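Local coordinates for RagB/SusD domain protein (PDB 5J90) that binds chitin as a SusD-like outer-membrane lipoprotein of a polysaccharide utilization locus and probably helps deliver chitin fragments for uptake, at residues V97-Y102 and S140-N145; L118-K123 and L165-A170; E171-I176 and Q232-M237; T190-K195 and D242-V247. All blocks are in the same frame, centred on the assembly; numbering follows the deposited sequence.

Overall arrangement
The four contacts illustrate how a mainly helical SusD-like protein divides its work between core and surface. Contact 2 is the buried one: helices 113-134 and 154-177 meet through aliphatic groups alone. Helix 154-177 continues into contact 3, a surface contact about 11 Å away between centres, where aliphatic groups of the helix meet a phenylalanine and the polar side chains of a turn. Contact 1, also at the surface, ties a loop to helix 83-108 by an aromatic ring and touches contact 2 through Met98 and Lys123. Contact 4, partly buried, joins a loop to strand 244-247 with a tyrosine hydroxyl and a water, and meets contact 3 at Met237.

Contact 1: residues V97-Y102 and S140-N145; sequences VMFNAY and SKFGSN
Phe142 carries this loop-on-helix contact, in which a type II beta turn from Lys141 to Ser144 lays one aromatic ring on helix 83-108 of the SusD-like fold. The ring of Phe142 reaches the helix because its CG stands anti to the backbone N (chi1 -177°), which carries it toward the helix. Met98 covers one face: its CG lies 3.7 Å from the centroid of the Phe142 ring, close to the ring normal, a CH-pi contact. The Met98 chain bends at chi2 (68°), and its sulfur stays above the same face at a longer range while CE, beyond the sulfur, runs on to 3.7 Å from Phe142 CB. Tyr102 takes the edge. Here the pair is T-shaped, with the CD2-CE2 edge of Phe142 directed at the face of Tyr102 and the planes at 77°; Phe142 CD2 comes 3.6 Å from Tyr102 CG. With an alanine in place of Tyr102, the edge of Phe142 would probably lose the face it rests on, leaving a gap beside Gly143 and the ring freer to shift. At the far end of the ring, Phe142 CZ approaches the helix backbone itself, 3.6 Å from Phe99 CA. Gly143, with positive phi, lets the turn pass close to the tyrosine, where a beta carbon would collide with Tyr102 CZ; its own CA lies 4.0 Å from that atom.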
loop_
_atom_site.group_PDB
_atom_site.type_symbol
_atom_site.label_atom_id
_atom_site.label_comp_id
_atom_site.label_asym_id
_atom_site.label_seq_id
_atom_site.Cartn_x
_atom_site.Cartn_y
_atom_site.Cartn_z
ATOM N N VAL A 97 -23.302 13.996 -11.030
ATOM C CA VAL A 97 -22.970 12.759 -11.717
ATOM C C VAL A 97 -23.633 11.560 -11.045
ATOM O O VAL A 97 -24.423 10.844 -11.667
ATOM C CB VAL A 97 -21.445 12.556 -11.823
ATOM C CG1 VAL A 97 -21.138 11.213 -12.457
ATOM C CG2 VAL A 97 -20.832 13.691 -12.632
ATOM N N MET A 98 -23.327 11.337 -9.768
ATOM C CA MET A 98 -23.820 10.139 -9.103
ATOM C C MET A 98 -25.339 10.113 -8.983
ATOM O O MET A 98 -25.960 9.087 -9.248
ATOM C CB MET A 98 -23.159 9.939 -7.732
ATOM C CG MET A 98 -23.425 8.575 -7.128
ATOM S SD MET A 98 -22.608 7.260 -8.071
ATOM C CE MET A 98 -23.012 5.856 -7.027
ATOM N N PHE A 99 -25.935 11.233 -8.580
ATOM C CA PHE A 99 -27.381 11.211 -8.405
ATOM C C PHE A 99 -28.102 10.870 -9.702
ATOM O O PHE A 99 -29.050 10.085 -9.711
ATOM C CB PHE A 99 -27.950 12.513 -7.847
ATOM C CG PHE A 99 -29.445 12.532 -7.877
ATOM C CD1 PHE A 99 -30.171 11.844 -6.920
ATOM C CD2 PHE A 99 -30.125 13.165 -8.905
ATOM C CE1 PHE A 99 -31.551 11.817 -6.965
ATOM C CE2 PHE A 99 -31.512 13.144 -8.951
ATOM C CZ PHE A 99 -32.220 12.464 -7.985
ATOM N N ASN A 100 -27.655 11.459 -10.803
ATOM C CA ASN A 100 -28.314 11.185 -12.064
ATOM C C ASN A 100 -28.061 9.781 -12.595
ATOM O O ASN A 100 -28.931 9.190 -13.221
ATOM C CB ASN A 100 -28.019 12.277 -13.088
ATOM C CG ASN A 100 -28.716 13.565 -12.735
ATOM O OD1 ASN A 100 -29.944 13.637 -12.769
ATOM N ND2 ASN A 100 -27.950 14.576 -12.371
ATOM N N ALA A 101 -26.887 9.220 -12.313
ATOM C CA ALA A 101 -26.652 7.825 -12.652
ATOM C C ALA A 101 -27.665 6.941 -11.927
ATOM O O ALA A 101 -28.247 6.029 -12.511
ATOM C CB ALA A 101 -25.217 7.407 -12.288
ATOM N N TYR A 102 -27.853 7.225 -10.645
ATOM C CA TYR A 102 -28.774 6.484 -9.794
ATOM C C TYR A 102 -30.211 6.633 -10.299
ATOM O O TYR A 102 -30.935 5.648 -10.453
ATOM C CB TYR A 102 -28.620 7.023 -8.369
ATOM C CG TYR A 102 -29.606 6.542 -7.334
ATOM C CD1 TYR A 102 -29.529 5.258 -6.820
ATOM C CD2 TYR A 102 -30.576 7.396 -6.826
ATOM C CE1 TYR A 102 -30.410 4.818 -5.841
ATOM C CE2 TYR A 102 -31.465 6.968 -5.849
ATOM C CZ TYR A 102 -31.372 5.681 -5.363
ATOM O OH TYR A 102 -32.251 5.243 -4.393
ATOM N N SER A 140 -21.851 1.640 -3.738
ATOM C CA SER A 140 -22.944 0.665 -3.663
ATOM C C SER A 140 -24.127 1.140 -2.809
ATOM O O SER A 140 -25.273 0.771 -3.081
ATOM C CB SER A 140 -22.447 -0.707 -3.165
ATOM O OG SER A 140 -22.096 -0.691 -1.787
ATOM N N LYS A 141 -23.857 1.952 -1.792
ATOM C CA LYS A 141 -24.896 2.352 -0.849
ATOM C C LYS A 141 -25.505 3.713 -1.171
ATOM O O LYS A 141 -26.281 4.245 -0.383
ATOM C CB LYS A 141 -24.342 2.364 0.586
ATOM C CG LYS A 141 -23.804 1.028 1.073
ATOM C CD LYS A 141 -24.854 -0.064 0.982
ATOM C CE LYS A 141 -24.308 -1.393 1.480
ATOM N NZ LYS A 141 -23.091 -1.801 0.720
ATOM N N PHE A 142 -25.160 4.290 -2.321
ATOM C CA PHE A 142 -25.719 5.588 -2.678
ATOM C C PHE A 142 -27.246 5.549 -2.667
ATOM O O PHE A 142 -27.847 4.586 -3.142
ATOM C CB PHE A 142 -25.234 6.062 -4.053
ATOM C CG PHE A 142 -25.746 7.429 -4.414
ATOM C CD1 PHE A 142 -25.113 8.566 -3.954
ATOM C CD2 PHE A 142 -26.894 7.574 -5.187
ATOM C CE1 PHE A 142 -25.589 9.825 -4.265
ATOM C CE2 PHE A 142 -27.385 8.834 -5.501
ATOM C CZ PHE A 142 -26.732 9.963 -5.045
ATOM N N GLY A 143 -27.853 6.593 -2.108
ATOM C CA GLY A 143 -29.303 6.710 -2.078
ATOM C C GLY A 143 -29.946 6.057 -0.865
ATOM O O GLY A 143 -31.172 6.072 -0.724
ATOM N N SER A 144 -29.126 5.485 0.011
ATOM C CA SER A 144 -29.631 4.810 1.203
ATOM C C SER A 144 -30.368 5.773 2.124
ATOM O O SER A 144 -30.013 6.946 2.227
ATOM C CB SER A 144 -28.487 4.149 1.970
ATOM O OG SER A 144 -28.957 3.623 3.204
ATOM N N ASN A 145 -31.391 5.267 2.803
ATOM C CA ASN A 145 -32.136 6.081 3.758
ATOM C C ASN A 145 -31.556 6.001 5.168
ATOM O O ASN A 145 -31.949 6.763 6.052
ATOM C CB ASN A 145 -33.614 5.690 3.762
ATOM C CG ASN A 145 -34.284 5.941 2.426
ATOM O OD1 ASN A 145 -34.833 5.026 1.811
ATOM N ND2 ASN A 145 -34.240 7.188 1.965
#

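Contact 2: residues L118-K123 and L165-A170; sequences LSLILK and LDTAVA
A helix-helix interface of the alpha-helical SusD-like fold is formed here by Ile121 and Leu120 of helix 113-134 against Ala168, Thr167 and Leu165 of helix 154-177. The two segments run roughly antiparallel, with 140° between their directions, and their axes come within 8.6 Å. Such closeness suits the small Ala168, whose methyl points at the other helix and receives Ile121: CG1 of Ile121 is 3.6 Å from CB of Ala168, and its CD1 follows at 4.0 Å. The CG1 branch gets there because it stands anti to the carbonyl carbon (chi1 -59°), which carries the chain across to the alanine. Leu120 flanks the same methyl with its CB and sends CD1 to the methyl of Thr167, 3.9 Å from CG2, while the hydroxyl of that threonine is bonded to Ala163 O in its own helix. Leu165 fills in from the other flank, its CD2 4.4 Å from Ile121 CA. No hydrogen bond crosses between the segments, so shape and aliphatic contact carry the pairing. Helix 196-213 adds Phe202 against Ile121 and Arg207 against Leu165, while helices 33-37 and 83-108 pack on other side chains of segment 118-123.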
loop_
_atom_site.group_PDB
_atom_site.type_symbol
_atom_site.label_atom_id
_atom_site.label_comp_id
_atom_site.label_asym_id
_atom_site.label_seq_id
_atom_site.Cartn_x
_atom_site.Cartn_y
_atom_site.Cartn_z
ATOM N N LEU A 118 -25.779 3.469 -21.222
ATOM C CA LEU A 118 -25.079 4.723 -21.443
ATOM C C LEU A 118 -24.829 5.433 -20.113
ATOM O O LEU A 118 -23.759 6.025 -19.907
ATOM C CB LEU A 118 -25.849 5.618 -22.427
ATOM C CG LEU A 118 -25.837 5.041 -23.844
ATOM C CD1 LEU A 118 -26.975 5.628 -24.681
ATOM C CD2 LEU A 118 -24.495 5.295 -24.524
ATOM N N SER A 119 -25.802 5.365 -19.203
ATOM C CA SER A 119 -25.639 5.989 -17.888
ATOM C C SER A 119 -24.494 5.339 -17.113
ATOM O O SER A 119 -23.772 6.037 -16.395
ATOM C CB SER A 119 -26.940 5.969 -17.064
ATOM O OG SER A 119 -27.204 4.697 -16.500
ATOM N N LEU A 120 -24.311 4.028 -17.273
ATOM C CA LEU A 120 -23.221 3.328 -16.587
ATOM C C LEU A 120 -21.851 3.784 -17.084
ATOM O O LEU A 120 -20.916 3.963 -16.298
ATOM C CB LEU A 120 -23.357 1.811 -16.741
ATOM C CG LEU A 120 -24.503 1.156 -15.965
ATOM C CD1 LEU A 120 -24.578 -0.323 -16.305
ATOM C CD2 LEU A 120 -24.318 1.367 -14.461
ATOM N N ILE A 121 -21.717 3.963 -18.393
ATOM C CA ILE A 121 -20.449 4.423 -18.945
ATOM C C ILE A 121 -20.111 5.821 -18.428
ATOM O O ILE A 121 -18.986 6.083 -17.989
ATOM C CB ILE A 121 -20.455 4.384 -20.488
ATOM C CG1 ILE A 121 -20.715 2.955 -20.967
ATOM C CG2 ILE A 121 -19.138 4.912 -21.042
ATOM C CD1 ILE A 121 -20.958 2.849 -22.486
ATOM N N LEU A 122 -21.086 6.723 -18.466
ATOM C CA LEU A 122 -20.884 8.067 -17.931
ATOM C C LEU A 122 -20.611 8.050 -16.428
ATOM O O LEU A 122 -19.797 8.831 -15.929
ATOM C CB LEU A 122 -22.101 8.943 -18.230
ATOM C CG LEU A 122 -22.077 9.614 -19.590
ATOM C CD1 LEU A 122 -23.431 10.258 -19.854
ATOM C CD2 LEU A 122 -20.959 10.646 -19.633
ATOM N N LYS A 123 -21.305 7.165 -15.716
ATOM C CA LYS A 123 -21.115 7.002 -14.281
ATOM C C LYS A 123 -19.662 6.639 -13.972
ATOM O O LYS A 123 -19.031 7.266 -13.110
ATOM C CB LYS A 123 -22.044 5.914 -13.749
ATOM C CG LYS A 123 -21.970 5.681 -12.246
ATOM C CD LYS A 123 -22.745 4.417 -11.893
ATOM C CE LYS A 123 -22.850 4.205 -10.381
ATOM N NZ LYS A 123 -23.482 2.898 -10.076
ATOM N N LEU A 165 -19.018 -1.631 -16.627
ATOM C CA LEU A 165 -18.599 -1.573 -18.021
ATOM C C LEU A 165 -18.944 -2.866 -18.770
ATOM O O LEU A 165 -19.325 -2.807 -19.940
ATOM C CB LEU A 165 -17.113 -1.242 -18.133
ATOM C CG LEU A 165 -16.722 0.145 -17.606
ATOM C CD1 LEU A 165 -15.225 0.352 -17.765
ATOM C CD2 LEU A 165 -17.498 1.247 -18.305
ATOM N N ASP A 166 -18.821 -4.024 -18.113
ATOM C CA ASP A 166 -19.240 -5.293 -18.733
ATOM C C ASP A 166 -20.710 -5.234 -19.143
ATOM O O ASP A 166 -21.063 -5.600 -20.264
ATOM C CB ASP A 166 -19.064 -6.485 -17.780
ATOM C CG ASP A 166 -17.615 -6.841 -17.521
ATOM O OD1 ASP A 166 -16.734 -6.483 -18.336
ATOM O OD2 ASP A 166 -17.379 -7.512 -16.485
ATOM N N THR A 167 -21.560 -4.782 -18.228
ATOM C CA THR A 167 -22.997 -4.689 -18.487
ATOM C C THR A 167 -23.289 -3.749 -19.657
ATOM O O THR A 167 -24.034 -4.102 -20.584
ATOM C CB THR A 167 -23.727 -4.207 -17.233
ATOM O OG1 THR A 167 -23.561 -5.182 -16.194
ATOM C CG2 THR A 167 -25.215 -4.013 -17.506
ATOM N N ALA A 168 -22.682 -2.565 -19.636
ATOM C CA ALA A 168 -22.899 -1.574 -20.690
ATOM C C ALA A 168 -22.432 -2.057 -22.062
ATOM O O ALA A 168 -23.136 -1.899 -23.069
ATOM C CB ALA A 168 -22.213 -0.268 -20.334
ATOM N N VAL A 169 -21.238 -2.635 -22.108
ATOM C CA VAL A 169 -20.681 -3.126 -23.364
ATOM C C VAL A 169 -21.531 -4.248 -23.958
ATOM O O VAL A 169 -21.792 -4.263 -25.166
ATOM C CB VAL A 169 -19.211 -3.580 -23.183
ATOM C CG1 VAL A 169 -18.747 -4.394 -24.383
ATOM C CG2 VAL A 169 -18.309 -2.371 -22.985
ATOM N N ALA A 170 -21.982 -5.176 -23.122
ATOM C CA ALA A 170 -22.802 -6.283 -23.618
ATOM C C ALA A 170 -24.129 -5.772 -24.166
ATOM O O ALA A 170 -24.561 -6.190 -25.241
ATOM C CB ALA A 170 -23.033 -7.299 -22.519
#

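Contact 3: residues E171-I176 and Q232-M237; sequences ELTKRI and QKFGVM. With EDO (1,2-ethanediol), chain F.
Ile176 meets the ring of Phe234 with two of its branches, CD1 lying 3.8 Å from CE2 of Phe234 and CG2 the same distance from CZ. Both branches can reach the ring because CG1 stands anti to the carbonyl carbon (chi1 -63°), leaving CG2 anti to the backbone N. Thr173, one helical turn earlier, comes to the edge of the same ring, its OG1 near the ring plane. That hydroxyl bonds to Val169 O within its own helix and also lies 3.1 Å from Gln232 NE2, while the methyl CG2 rests on the aliphatic part of Lys233, 3.9 Å from CD. Lys233 in turn folds over the ring beside it: its CG sits 3.7 Å above the plane of Phe234, over the ring centre, and its ammonium group goes on to a salt bridge with Asp177. Thr173 OG1 thus lies at the edge of the phenylalanine, while its own neighbour in sequence covers one face. Within the type I beta turn from Gln232 to Gly235, Phe234 N donates to Gln232 OE1 at 2.9 Å and a nearly straight 163°, meeting from above the carbonyl plane an oxygen that Asn204 also holds. Just past the turn, Val236 N donates to O2 of an ethanediol at 3.0 Å (159°), a molecule probably left from the crystallisation liquor. The contact fastens the turn after helix 219-231 to helix 154-177, with helix 196-213 also touching both segments, through Val200 on Leu172 and Gln232 and Glu197 on Phe234.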
loop_
_atom_site.group_PDB
_atom_site.type_symbol
_atom_site.label_atom_id
_atom_site.label_comp_id
_atom_site.label_asym_id
_atom_site.label_seq_id
_atom_site.Cartn_x
_atom_site.Cartn_y
_atom_site.Cartn_z
ATOM N N GLU A 171 -24.766 -4.858 -23.445
ATOM C CA GLU A 171 -26.076 -4.344 -23.844
ATOM C C GLU A 171 -26.004 -3.580 -25.164
ATOM O O GLU A 171 -26.799 -3.827 -26.083
ATOM C CB GLU A 171 -26.673 -3.457 -22.745
ATOM C CG GLU A 171 -28.030 -2.858 -23.101
ATOM C CD GLU A 171 -29.127 -3.901 -23.228
ATOM O OE1 GLU A 171 -29.092 -4.897 -22.477
ATOM O OE2 GLU A 171 -30.028 -3.721 -24.076
ATOM N N LEU A 172 -25.058 -2.656 -25.278
ATOM C CA LEU A 172 -24.961 -1.862 -26.501
ATOM C C LEU A 172 -24.485 -2.697 -27.689
ATOM O O LEU A 172 -24.932 -2.487 -28.820
ATOM C CB LEU A 172 -24.062 -0.646 -26.307
ATOM C CG LEU A 172 -24.594 0.385 -25.312
ATOM C CD1 LEU A 172 -23.598 1.521 -25.176
ATOM C CD2 LEU A 172 -25.975 0.910 -25.730
ATOM N N THR A 173 -23.582 -3.642 -27.447
ATOM C CA THR A 173 -23.081 -4.497 -28.519
ATOM C C THR A 173 -24.213 -5.361 -29.075
ATOM O O THR A 173 -24.307 -5.559 -30.290
ATOM C CB THR A 173 -21.902 -5.366 -28.054
ATOM O OG1 THR A 173 -20.802 -4.512 -27.708
ATOM C CG2 THR A 173 -21.470 -6.306 -29.165
ATOM N N LYS A 174 -25.081 -5.845 -28.196
ATOM C CA LYS A 174 -26.267 -6.596 -28.614
ATOM C C LYS A 174 -27.119 -5.778 -29.591
ATOM O O LYS A 174 -27.530 -6.270 -30.652
ATOM C CB LYS A 174 -27.093 -6.983 -27.384
ATOM C CG LYS A 174 -28.407 -7.675 -27.687
ATOM C CD LYS A 174 -29.146 -8.006 -26.400
ATOM C CE LYS A 174 -29.643 -6.746 -25.709
ATOM N NZ LYS A 174 -30.388 -7.060 -24.452
ATOM N N ARG A 175 -27.365 -4.518 -29.249
ATOM C CA ARG A 175 -28.181 -3.650 -30.092
ATOM C C ARG A 175 -27.499 -3.314 -31.410
ATOM O O ARG A 175 -28.149 -3.258 -32.456
ATOM C CB ARG A 175 -28.572 -2.388 -29.321
ATOM C CG ARG A 175 -29.493 -2.709 -28.159
ATOM C CD ARG A 175 -29.745 -1.513 -27.261
ATOM N NE ARG A 175 -30.528 -1.911 -26.101
ATOM C CZ ARG A 175 -31.831 -1.695 -25.955
ATOM N NH1 ARG A 175 -32.513 -1.042 -26.890
ATOM N NH2 ARG A 175 -32.443 -2.118 -24.858
ATOM N N ILE A 176 -26.188 -3.100 -31.374
ATOM C CA ILE A 176 -25.437 -2.849 -32.591
ATOM C C ILE A 176 -25.499 -4.057 -33.520
ATOM O O ILE A 176 -25.737 -3.914 -34.726
ATOM C CB ILE A 176 -23.966 -2.508 -32.288
ATOM C CG1 ILE A 176 -23.887 -1.219 -31.468
ATOM C CG2 ILE A 176 -23.155 -2.385 -33.581
ATOM C CD1 ILE A 176 -22.583 -1.059 -30.713
ATOM N N GLN A 232 -12.304 -6.927 -27.179
ATOM C CA GLN A 232 -13.697 -6.664 -27.519
ATOM C C GLN A 232 -13.778 -6.331 -29.005
ATOM O O GLN A 232 -12.854 -5.742 -29.562
ATOM C CB GLN A 232 -14.245 -5.514 -26.657
ATOM C CG GLN A 232 -15.755 -5.536 -26.434
ATOM C CD GLN A 232 -16.560 -4.891 -27.554
ATOM O OE1 GLN A 232 -16.080 -4.006 -28.262
ATOM N NE2 GLN A 232 -17.805 -5.336 -27.708
ATOM N N LYS A 233 -14.884 -6.697 -29.640
ATOM C CA LYS A 233 -14.966 -6.610 -31.101
ATOM C C LYS A 233 -14.737 -5.220 -31.695
ATOM O O LYS A 233 -14.335 -5.107 -32.855
ATOM C CB LYS A 233 -16.265 -7.227 -31.636
ATOM C CG LYS A 233 -17.514 -6.445 -31.314
ATOM C CD LYS A 233 -18.765 -7.189 -31.771
ATOM C CE LYS A 233 -18.807 -7.364 -33.269
ATOM N NZ LYS A 233 -20.062 -8.074 -33.675
ATOM N N PHE A 234 -14.977 -4.163 -30.916
ATOM C CA PHE A 234 -14.749 -2.805 -31.402
ATOM C C PHE A 234 -13.409 -2.221 -30.945
ATOM O O PHE A 234 -12.984 -1.156 -31.412
ATOM C CB PHE A 234 -15.921 -1.893 -31.019
ATOM C CG PHE A 234 -17.251 -2.400 -31.501
ATOM C CD1 PHE A 234 -17.462 -2.619 -32.854
ATOM C CD2 PHE A 234 -18.275 -2.694 -30.618
ATOM C CE1 PHE A 234 -18.675 -3.097 -33.313
ATOM C CE2 PHE A 234 -19.489 -3.172 -31.072
ATOM C CZ PHE A 234 -19.686 -3.377 -32.425
ATOM N N GLY A 235 -12.744 -2.935 -30.039
ATOM C CA GLY A 235 -11.448 -2.517 -29.524
ATOM C C GLY A 235 -11.430 -1.150 -28.863
ATOM O O GLY A 235 -12.460 -0.638 -28.414
ATOM N N VAL A 236 -10.240 -0.567 -28.797
ATOM C CA VAL A 236 -10.076 0.733 -28.150
ATOM C C VAL A 236 -9.903 1.849 -29.191
ATOM O O VAL A 236 -9.861 1.591 -30.405
ATOM C CB VAL A 236 -8.933 0.719 -27.103
ATOM C CG1 VAL A 236 -9.238 -0.303 -25.998
ATOM C CG2 VAL A 236 -7.569 0.446 -27.753
ATOM N N MET A 237 -9.848 3.094 -28.732
ATOM C CA MET A 237 -9.708 4.229 -29.649
ATOM C C MET A 237 -8.528 4.049 -30.596
ATOM O O MET A 237 -7.449 3.618 -30.178
ATOM C CB MET A 237 -9.506 5.522 -28.864
ATOM C CG MET A 237 -10.655 5.886 -27.952
ATOM S SD MET A 237 -10.248 7.379 -27.035
ATOM C CE MET A 237 -11.706 7.488 -26.002
HETATM C C1 EDO F . -7.170 -2.123 -31.945
HETATM O O1 EDO F . -8.376 -2.174 -32.716
HETATM C C2 EDO F . -7.473 -1.595 -30.548
HETATM O O2 EDO F . -8.249 -2.545 -29.817
#

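Contact 4: residues T190-K195 and D242-V247; sequences TGYKGK and DSFKIV
The backbone of Thr190 passes that of Ile246 with CA atoms 4.6 Å apart at the start of loop 190-195, beside strand 244-247, which pairs antiparallel with strand 326-328 in a small two-stranded sheet of this mainly helical SusD-like fold. Thr190 CA also makes a CA-H...O contact to Lys245 O at 3.1 Å. Thr190 begins an ST turn, its OG1 accepting from Tyr192 N at 3.0 Å and held also by Asp188. With OG1 turned that way, the methyl CG2 faces the strand and lies 3.7 Å from CE1 of Phe244. Tyr192 reaches across to the stretch leading into the strand: CG anti to the carbonyl carbon (chi1 -58°) sends the ring to Asp242, and its hydroxyl donates to Asp242 O at 2.7 Å, from above the carbonyl plane. Phe244 meets this tyrosine with Tyr192 CE2 at its edge, 3.7 Å from Phe244 CD1, the two side chains crossing at nearly a right angle. A phenylalanine in place of Tyr192 would probably keep much of this packing but leave Asp242 O without its hydroxyl donor. Over one face of the Tyr192 ring, one water joins the backbones: it accepts from Gly191 N and Lys245 N and donates to Ser243 O at 2.8 Å.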
loop_
_atom_site.group_PDB
_atom_site.type_symbol
_atom_site.label_atom_id
_atom_site.label_comp_id
_atom_site.label_asym_id
_atom_site.label_seq_id
_atom_site.Cartn_x
_atom_site.Cartn_y
_atom_site.Cartn_z
ATOM N N THR A 190 -21.491 14.678 -26.921
ATOM C CA THR A 190 -20.088 14.345 -27.148
ATOM C C THR A 190 -19.785 14.409 -28.629
ATOM O O THR A 190 -20.572 14.951 -29.412
ATOM C CB THR A 190 -19.765 12.923 -26.656
ATOM O OG1 THR A 190 -20.474 11.961 -27.451
ATOM C CG2 THR A 190 -20.154 12.751 -25.184
ATOM N N GLY A 191 -18.647 13.860 -29.025
ATOM C CA GLY A 191 -18.349 13.727 -30.438
ATOM C C GLY A 191 -19.041 12.555 -31.119
ATOM O O GLY A 191 -18.879 12.366 -32.325
ATOM N N TYR A 192 -19.807 11.764 -30.372
ATOM C CA TYR A 192 -20.301 10.491 -30.899
ATOM C C TYR A 192 -21.673 10.565 -31.575
ATOM O O TYR A 192 -22.047 9.645 -32.297
ATOM C CB TYR A 192 -20.322 9.414 -29.813
ATOM C CG TYR A 192 -18.982 9.142 -29.163
ATOM C CD1 TYR A 192 -17.788 9.368 -29.839
ATOM C CD2 TYR A 192 -18.917 8.658 -27.864
ATOM C CE1 TYR A 192 -16.560 9.114 -29.231
ATOM C CE2 TYR A 192 -17.701 8.408 -27.252
ATOM C CZ TYR A 192 -16.533 8.641 -27.933
ATOM O OH TYR A 192 -15.331 8.389 -27.300
ATOM N N LYS A 193 -22.426 11.633 -31.315
ATOM C CA LYS A 193 -23.725 11.829 -31.974
ATOM C C LYS A 193 -24.646 10.607 -31.882
ATOM O O LYS A 193 -25.311 10.233 -32.852
ATOM C CB LYS A 193 -23.524 12.259 -33.433
ATOM C CG LYS A 193 -22.766 13.573 -33.573
ATOM C CD LYS A 193 -22.570 13.938 -35.040
ATOM C CE LYS A 193 -22.272 15.422 -35.224
ATOM N NZ LYS A 193 -20.981 15.848 -34.625
ATOM N N GLY A 194 -24.685 9.994 -30.702
ATOM C CA GLY A 194 -25.586 8.890 -30.444
ATOM C C GLY A 194 -25.120 7.519 -30.906
ATOM O O GLY A 194 -25.808 6.533 -30.664
ATOM N N LYS A 195 -23.953 7.444 -31.543
ATOM C CA LYS A 195 -23.474 6.173 -32.099
ATOM C C LYS A 195 -23.039 5.180 -31.011
ATOM O O LYS A 195 -22.027 5.393 -30.329
ATOM C CB LYS A 195 -22.316 6.415 -33.065
ATOM C CG LYS A 195 -21.934 5.201 -33.898
ATOM C CD LYS A 195 -20.856 5.546 -34.912
ATOM C CE LYS A 195 -20.629 4.392 -35.876
ATOM N NZ LYS A 195 -19.426 4.613 -36.731
ATOM N N ASP A 242 -12.413 9.162 -32.412
ATOM C CA ASP A 242 -12.827 8.227 -31.361
ATOM C C ASP A 242 -12.723 8.829 -29.958
ATOM O O ASP A 242 -13.223 8.233 -28.990
ATOM C CB ASP A 242 -11.982 6.943 -31.392
ATOM C CG ASP A 242 -12.142 6.144 -32.673
ATOM O OD1 ASP A 242 -13.199 6.239 -33.338
ATOM O OD2 ASP A 242 -11.193 5.385 -32.976
ATOM N N SER A 243 -12.064 9.978 -29.839
ATOM C CA SER A 243 -11.806 10.590 -28.535
ATOM C C SER A 243 -13.094 10.921 -27.790
ATOM O O SER A 243 -14.120 11.228 -28.398
ATOM C CB SER A 243 -10.980 11.868 -28.692
ATOM O OG SER A 243 -9.722 11.607 -29.295
ATOM N N PHE A 244 -13.034 10.867 -26.462
ATOM C CA PHE A 244 -14.172 11.241 -25.630
ATOM C C PHE A 244 -14.051 12.706 -25.243
ATOM O O PHE A 244 -13.058 13.132 -24.642
ATOM C CB PHE A 244 -14.267 10.367 -24.372
ATOM C CG PHE A 244 -15.535 10.580 -23.608
ATOM C CD1 PHE A 244 -16.745 10.149 -24.122
ATOM C CD2 PHE A 244 -15.527 11.241 -22.389
ATOM C CE1 PHE A 244 -17.929 10.361 -23.431
ATOM C CE2 PHE A 244 -16.713 11.457 -21.698
ATOM C CZ PHE A 244 -17.907 11.014 -22.225
ATOM N N LYS A 245 -15.065 13.481 -25.612
ATOM C CA LYS A 245 -15.077 14.916 -25.340
ATOM C C LYS A 245 -16.503 15.369 -25.071
ATOM O O LYS A 245 -17.468 14.763 -25.554
ATOM C CB LYS A 245 -14.496 15.702 -26.521
ATOM C CG LYS A 245 -15.284 15.553 -27.823
ATOM C CD LYS A 245 -14.600 16.299 -28.964
ATOM C CE LYS A 245 -15.319 16.097 -30.279
ATOM N NZ LYS A 245 -14.549 16.747 -31.389
ATOM N N ILE A 246 -16.629 16.430 -24.285
ATOM C CA ILE A 246 -17.902 17.105 -24.129
ATOM C C ILE A 246 -17.965 18.232 -25.146
ATOM O O ILE A 246 -17.089 19.093 -25.182
ATOM C CB ILE A 246 -18.064 17.692 -22.715
ATOM C CG1 ILE A 246 -17.765 16.627 -21.648
ATOM C CG2 ILE A 246 -19.467 18.283 -22.555
ATOM C CD1 ILE A 246 -18.701 15.430 -21.669
ATOM N N VAL A 247 -18.986 18.193 -25.995
ATOM C CA VAL A 247 -19.226 19.266 -26.949
ATOM C C VAL A 247 -20.358 20.107 -26.380
ATOM O O VAL A 247 -21.530 19.740 -26.483
ATOM C CB VAL A 247 -19.606 18.697 -28.327
ATOM C CG1 VAL A 247 -19.871 19.826 -29.314
ATOM C CG2 VAL A 247 -18.498 17.779 -28.853
HETATM O O HOH W 1 -16.732 12.032 -27.782
#